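Side-chain contact in putative uncharacterized protein lp_3323 (Lactobacillus plantarum, PDB 3DC7), which is of unknown function but belongs to the GDSL-like lipase/acylhydrolase family and probably hydrolyses ester bonds: residues K132-A137 against A164-M169. Residues are numbered along the deposited sequence; the frame is centred on the assembly and turned at random.
Sequences KLFISA and AAIAQM
Within 164-169, Ile166 alone touches the strand, and it meets two side chains there, Phe134 and Ser136. Both contacts are apolar. In one of the two conformers modelled for Phe134, the methyl CG2 of Ile166 lies 4.2 Å from CD1 of the ring, and the two side chains run at a slant to each other. The other branch ends in CD1 of Ile166, which packs 3.9 Å from CB of Ser136. The first torsion of Ile166 sets CG2 anti to the backbone N and CG1 beside it (chi1 -66°), and chi2 near 162° extends CD1 towards the serine. One forked side chain thus spans two strand residues that face the same way, Phe134 and Ser136, while Ile135 between them points away and packs on Leu216 of helix 206-223. Leu119 and Leu120 of helix 112-126 also pack on the Phe134 ring.

Carbon atoms alone make the contact between 132-137 and 164-169. Ser136 lends it CB, whereas its OG hydrogen-bonds outside it, to OE1 of Glu163, just before the helical segment, and to NE2 of His177, at the start of strand 177-179.

All three touching residues are buried. They join helix 159-173 to strand 132-136 of a five-stranded parallel sheet. A parallel sheet with helices packed on its two faces is characteristic of the alpha/beta/alpha sandwich of SGNH hydrolases.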
ATOM      1  N   LYS A 132     -13.894   7.699  -6.609  1.00 25.78           N
ATOM      2  CA  LYS A 132     -12.953   8.814  -6.570  1.00 25.71           C
ATOM      3  C   LYS A 132     -11.567   8.325  -6.231  1.00 25.24           C
ATOM      4  O   LYS A 132     -11.406   7.377  -5.471  1.00 24.90           O
ATOM      5  CB  LYS A 132     -13.334   9.822  -5.481  1.00 25.90           C
ATOM      6  CG  LYS A 132     -14.773  10.190  -5.441  1.00 27.16           C
ATOM      7  CD  LYS A 132     -15.122  10.839  -4.127  1.00 26.06           C
ATOM      8  CE  LYS A 132     -16.610  11.047  -4.072  1.00 24.87           C
ATOM      9  NZ  LYS A 132     -17.273   9.768  -3.718  1.00 23.54           N
ATOM     10  N   LEU A 133     -10.565   8.999  -6.774  1.00 25.03           N
ATOM     11  CA  LEU A 133      -9.221   8.815  -6.270  1.00 24.95           C
ATOM     12  C   LEU A 133      -8.435  10.120  -6.153  1.00 23.86           C
ATOM     13  O   LEU A 133      -8.700  11.096  -6.868  1.00 24.21           O
ATOM     14  CB  LEU A 133      -8.449   7.733  -7.046  1.00 25.35           C
ATOM     15  CG  LEU A 133      -8.027   7.786  -8.515  1.00 26.96           C
ATOM     16  CD1 LEU A 133      -7.781   9.170  -8.999  1.00 31.16           C
ATOM     17  CD2 LEU A 133      -6.759   6.990  -8.686  1.00 26.58           C
ATOM     18  N   PHE A 134      -7.475  10.121  -5.233  0.50 23.40           N
ATOM     19  CA  PHE A 134      -6.551  11.228  -5.034  0.50 22.63           C
ATOM     20  C   PHE A 134      -5.192  10.860  -5.591  0.50 22.28           C
ATOM     21  O   PHE A 134      -4.653   9.802  -5.265  0.50 22.15           O
ATOM     22  CB  PHE A 134      -6.425  11.557  -3.545  0.50 22.66           C
ATOM     23  CG  PHE A 134      -7.286  12.700  -3.108  0.50 22.35           C
ATOM     24  CD1 PHE A 134      -6.715  13.851  -2.590  0.50 21.69           C
ATOM     25  CD2 PHE A 134      -8.675  12.635  -3.238  0.50 22.86           C
ATOM     26  CE1 PHE A 134      -7.507  14.922  -2.190  0.50 22.00           C
ATOM     27  CE2 PHE A 134      -9.475  13.704  -2.847  0.50 21.70           C
ATOM     28  CZ  PHE A 134      -8.890  14.845  -2.324  0.50 22.06           C
ATOM     29  N   ILE A 135      -4.653  11.729  -6.440  1.00 21.93           N
ATOM     30  CA  ILE A 135      -3.337  11.511  -7.043  1.00 21.72           C
ATOM     31  C   ILE A 135      -2.374  12.567  -6.508  1.00 22.19           C
ATOM     32  O   ILE A 135      -2.644  13.758  -6.622  1.00 22.43           O
ATOM     33  CB  ILE A 135      -3.394  11.575  -8.591  1.00 20.69           C
ATOM     34  CG1 ILE A 135      -4.448  10.593  -9.137  1.00 20.29           C
ATOM     35  CG2 ILE A 135      -2.044  11.255  -9.164  1.00 19.50           C
ATOM     36  CD1 ILE A 135      -4.905  10.915 -10.534  1.00 20.69           C
ATOM     37  N   SER A 136      -1.268  12.138  -5.907  1.00 23.28           N
ATOM     38  CA  SER A 136      -0.229  13.094  -5.493  1.00 24.17           C
ATOM     39  C   SER A 136       1.017  12.988  -6.379  1.00 24.54           C
ATOM     40  O   SER A 136       1.353  11.906  -6.866  1.00 25.27           O
ATOM     41  CB  SER A 136       0.123  12.912  -4.024  1.00 23.77           C
ATOM     42  OG  SER A 136       0.654  11.624  -3.786  1.00 25.34           O
ATOM     43  N   ALA A 137       1.703  14.112  -6.559  1.00 24.95           N
ATOM     44  CA  ALA A 137       2.730  14.279  -7.590  1.00 24.88           C
ATOM     45  C   ALA A 137       4.062  13.600  -7.331  1.00 24.79           C
ATOM     46  O   ALA A 137       4.425  13.298  -6.200  1.00 24.86           O
ATOM     47  CB  ALA A 137       2.961  15.757  -7.853  1.00 25.06           C
ATOM     48  N   ALA A 164       2.404  12.913   2.958  1.00 22.26           N
ATOM     49  CA  ALA A 164       1.877  12.197   4.130  1.00 22.26           C
ATOM     50  C   ALA A 164       0.514  12.717   4.604  1.00 22.23           C
ATOM     51  O   ALA A 164      -0.345  11.930   5.026  1.00 22.50           O
ATOM     52  CB  ALA A 164       2.881  12.219   5.279  1.00 22.27           C
ATOM     53  N   ALA A 165       0.317  14.036   4.523  1.00 22.17           N
ATOM     54  CA  ALA A 165      -0.972  14.665   4.836  1.00 21.58           C
ATOM     55  C   ALA A 165      -2.096  14.107   3.945  1.00 21.40           C
ATOM     56  O   ALA A 165      -3.162  13.721   4.440  1.00 21.25           O
ATOM     57  CB  ALA A 165      -0.871  16.201   4.710  1.00 20.93           C
ATOM     58  N   ILE A 166      -1.855  14.062   2.639  1.00 21.22           N
ATOM     59  CA  ILE A 166      -2.780  13.434   1.685  1.00 21.44           C
ATOM     60  C   ILE A 166      -3.081  11.964   2.037  1.00 22.01           C
ATOM     61  O   ILE A 166      -4.254  11.553   2.094  1.00 21.44           O
ATOM     62  CB  ILE A 166      -2.264  13.575   0.225  1.00 21.55           C
ATOM     63  CG1 ILE A 166      -2.259  15.059  -0.190  1.00 21.36           C
ATOM     64  CG2 ILE A 166      -3.138  12.793  -0.735  1.00 21.12           C
ATOM     65  CD1 ILE A 166      -1.389  15.375  -1.395  1.00 23.74           C
ATOM     66  N   ALA A 167      -2.035  11.176   2.294  1.00 22.49           N
ATOM     67  CA  ALA A 167      -2.246   9.778   2.695  1.00 22.99           C
ATOM     68  C   ALA A 167      -3.106   9.690   3.963  1.00 23.56           C
ATOM     69  O   ALA A 167      -4.092   8.951   3.979  1.00 23.57           O
ATOM     70  CB  ALA A 167      -0.941   9.054   2.867  1.00 23.35           C
ATOM     71  N   GLN A 168      -2.770  10.462   5.002  1.00 24.13           N
ATOM     72  CA  GLN A 168      -3.557  10.429   6.250  1.00 25.31           C
ATOM     73  C   GLN A 168      -5.001  10.893   6.077  1.00 25.17           C
ATOM     74  O   GLN A 168      -5.916  10.214   6.539  1.00 25.50           O
ATOM     75  CB  GLN A 168      -2.907  11.244   7.366  1.00 25.77           C
ATOM     76  CG  GLN A 168      -1.536  10.729   7.828  1.00 30.04           C
ATOM     77  CD  GLN A 168      -0.707  11.821   8.523  1.00 34.65           C
ATOM     78  OE1 GLN A 168      -1.254  12.821   9.014  1.00 33.88           O
ATOM     79  NE2 GLN A 168       0.622  11.623   8.572  1.00 34.55           N
HETATM   80  N   MSE A 169      -5.202  12.036   5.440  1.00 24.83           N
HETATM   81  CA  MSE A 169      -6.548  12.595   5.247  1.00 25.22           C
HETATM   82  C   MSE A 169      -7.420  11.750   4.324  1.00 24.53           C
HETATM   83  O   MSE A 169      -8.586  11.558   4.618  1.00 24.87           O
HETATM   84  CB  MSE A 169      -6.508  14.033   4.720  1.00 25.84           C
HETATM   85  CG  MSE A 169      -5.956  15.041   5.700  1.00 29.53           C
HETATM   86 SE   MSE A 169      -6.917  14.978   7.396  1.00 42.28          SE
HETATM   87  CE  MSE A 169      -8.718  15.401   6.809  1.00 36.81           C
TER